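PDB 2W9X: acetylxylan esterase / glucomannan deacetylase from Cellvibrio japonicus, which removes acetyl groups from plant cell wall polysaccharides, acting on acetylated xylan and, with a strong preference, on acetylated glucomannan. Local coordinates for residues E168-T173 and G332-P337. Sequence-based numbering, arbitrary orientation.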
loop_
_atom_site.group_PDB
_atom_site.type_symbol
_atom_site.label_atom_id
_atom_site.label_comp_id
_atom_site.label_asym_id
_atom_site.label_seq_id
_atom_site.Cartn_x
_atom_site.Cartn_y
_atom_site.Cartn_z
ATOM N N GLU B 168 -6.463 6.093 37.821
ATOM C CA GLU B 168 -6.870 7.498 37.786
ATOM C C GLU B 168 -5.933 8.384 36.951
ATOM O O GLU B 168 -6.382 9.283 36.239
ATOM C CB GLU B 168 -6.988 8.028 39.217
ATOM C CG GLU B 168 -7.232 9.525 39.321
ATOM N N GLU B 169 -4.632 8.132 37.057
ATOM C CA GLU B 169 -3.611 8.834 36.278
ATOM C C GLU B 169 -3.721 8.462 34.808
ATOM O O GLU B 169 -3.602 9.319 33.929
ATOM C CB GLU B 169 -2.206 8.515 36.820
ATOM C CG GLU B 169 -1.876 9.234 38.152
ATOM C CD GLU B 169 -0.641 8.677 38.880
ATOM O OE1 GLU B 169 -0.137 7.603 38.494
ATOM O OE2 GLU B 169 -0.185 9.319 39.859
ATOM N N LEU B 170 -3.968 7.180 34.549
ATOM C CA LEU B 170 -4.196 6.692 33.187
ATOM C C LEU B 170 -5.414 7.364 32.562
ATOM O O LEU B 170 -5.350 7.861 31.441
ATOM C CB LEU B 170 -4.314 5.164 33.162
ATOM C CG LEU B 170 -4.676 4.440 31.851
ATOM C CD1 LEU B 170 -3.739 4.837 30.708
ATOM C CD2 LEU B 170 -4.640 2.921 32.079
ATOM N N PHE B 171 -6.517 7.403 33.293
ATOM C CA PHE B 171 -7.716 8.078 32.812
ATOM C C PHE B 171 -7.451 9.559 32.470
ATOM O O PHE B 171 -7.795 10.003 31.366
ATOM C CB PHE B 171 -8.876 7.928 33.819
ATOM C CG PHE B 171 -10.029 8.850 33.551
ATOM C CD1 PHE B 171 -10.986 8.522 32.597
ATOM C CD2 PHE B 171 -10.143 10.063 34.239
ATOM C CE1 PHE B 171 -12.056 9.391 32.336
ATOM C CE2 PHE B 171 -11.193 10.941 33.981
ATOM C CZ PHE B 171 -12.159 10.601 33.029
ATOM N N LYS B 172 -6.842 10.299 33.410
ATOM C CA LYS B 172 -6.545 11.740 33.259
ATOM C C LYS B 172 -5.590 12.071 32.118
ATOM O O LYS B 172 -5.712 13.124 31.481
ATOM C CB LYS B 172 -5.907 12.323 34.538
ATOM C CG LYS B 172 -6.828 12.576 35.700
ATOM C CD LYS B 172 -6.046 13.274 36.819
ATOM N N THR B 173 -4.606 11.204 31.898
ATOM C CA THR B 173 -3.544 11.498 30.955
ATOM C C THR B 173 -3.880 11.033 29.539
ATOM O O THR B 173 -3.131 11.294 28.599
ATOM C CB THR B 173 -2.182 10.935 31.430
ATOM O OG1 THR B 173 -2.284 9.520 31.660
ATOM C CG2 THR B 173 -1.713 11.645 32.711
ATOM N N GLY B 332 4.552 7.147 27.211
ATOM C CA GLY B 332 3.252 7.290 27.874
ATOM C C GLY B 332 2.972 6.139 28.818
ATOM O O GLY B 332 3.800 5.238 28.943
ATOM N N CYS B 333 1.806 6.147 29.469
ATOM C CA CYS B 333 1.515 5.122 30.487
ATOM C C CYS B 333 1.773 3.715 29.960
ATOM O O CYS B 333 1.321 3.364 28.875
ATOM C CB CYS B 333 0.067 5.186 30.970
ATOM S SG CYS B 333 -0.369 6.640 31.908
ATOM N N HIS B 334 2.476 2.920 30.768
ATOM C CA HIS B 334 2.702 1.501 30.488
ATOM C C HIS B 334 3.318 1.270 29.116
ATOM O O HIS B 334 2.878 0.387 28.376
ATOM C CB HIS B 334 1.397 0.702 30.658
ATOM C CG HIS B 334 0.678 1.009 31.938
ATOM N ND1 HIS B 334 -0.694 1.099 32.018
ATOM C CD2 HIS B 334 1.145 1.261 33.186
ATOM C CE1 HIS B 334 -1.046 1.394 33.259
ATOM N NE2 HIS B 334 0.052 1.505 33.988
ATOM N N TRP B 335 4.337 2.072 28.784
ATOM C CA TRP B 335 5.059 1.934 27.510
ATOM C C TRP B 335 4.120 2.064 26.276
ATOM O O TRP B 335 4.249 1.319 25.304
ATOM C CB TRP B 335 5.912 0.637 27.474
ATOM C CG TRP B 335 7.032 0.667 28.532
ATOM C CD1 TRP B 335 6.912 0.353 29.857
ATOM C CD2 TRP B 335 8.388 1.091 28.341
ATOM N NE1 TRP B 335 8.113 0.553 30.506
ATOM C CE2 TRP B 335 9.039 0.994 29.596
ATOM C CE3 TRP B 335 9.120 1.537 27.228
ATOM C CZ2 TRP B 335 10.391 1.351 29.777
ATOM C CZ3 TRP B 335 10.456 1.874 27.396
ATOM C CH2 TRP B 335 11.080 1.793 28.670
ATOM N N HIS B 336 3.198 3.034 26.324
ATOM C CA HIS B 336 2.373 3.370 25.157
ATOM C C HIS B 336 2.883 4.622 24.413
ATOM O O HIS B 336 3.646 5.399 24.963
ATOM C CB HIS B 336 0.890 3.519 25.538
ATOM C CG HIS B 336 0.184 2.217 25.728
ATOM N ND1 HIS B 336 0.447 1.374 26.788
ATOM C CD2 HIS B 336 -0.794 1.623 25.007
ATOM C CE1 HIS B 336 -0.333 0.310 26.698
ATOM N NE2 HIS B 336 -1.102 0.444 25.634
ATOM N N PRO B 337 2.479 4.799 23.139
ATOM C CA PRO B 337 2.897 5.990 22.420
ATOM C C PRO B 337 2.675 7.273 23.243
ATOM O O PRO B 337 1.617 7.461 23.855
ATOM C CB PRO B 337 1.985 5.991 21.182
ATOM C CG PRO B 337 1.747 4.521 20.912
ATOM C CD PRO B 337 1.639 3.915 22.303
#
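With chi1 at 175°, Leu170 of the short helix 167-173 swings CG away from its backbone N and carries its methyls to loop 332-337 of the SGNH-hydrolase domain, where chi1 of -68° sets Cys333 SG opposite its carbonyl carbon, beside Leu170 CD1. This part of the connection between strand 320-325 and helix 339-354 contains a G1 beta bulge, with Trp335 and His336 both facing Gly332, and carries His336, inferred to raise the nucleophilicity of Ser151, the probable nucleophile. Leu170 splits its branches: CD1 packs on Cys333 CB at 3.8 Å, and CD2 comes obliquely to His334 CE1 at 4.1 Å. No hydrogen bond joins the segments; van der Waals packing does, backed by the disulfide from Cys333 to Cys165, just before the helix. The His334 ring is fixed through both nitrogens, ND1 to Tyr156 OH and NE2 to Cys165 O. Tyr156 also stacks on the ring of His336, whose ND1 donates to His334 O (3.1 Å) from above the carbonyl plane and weakly to Cys333 O. Thr173 OG1 lies 3.5 Å from Cys333 SG and donates to Glu169 O at 2.6 Å; that oxygen also accepts from Thr173 N, on the opposite face of its carbonyl plane.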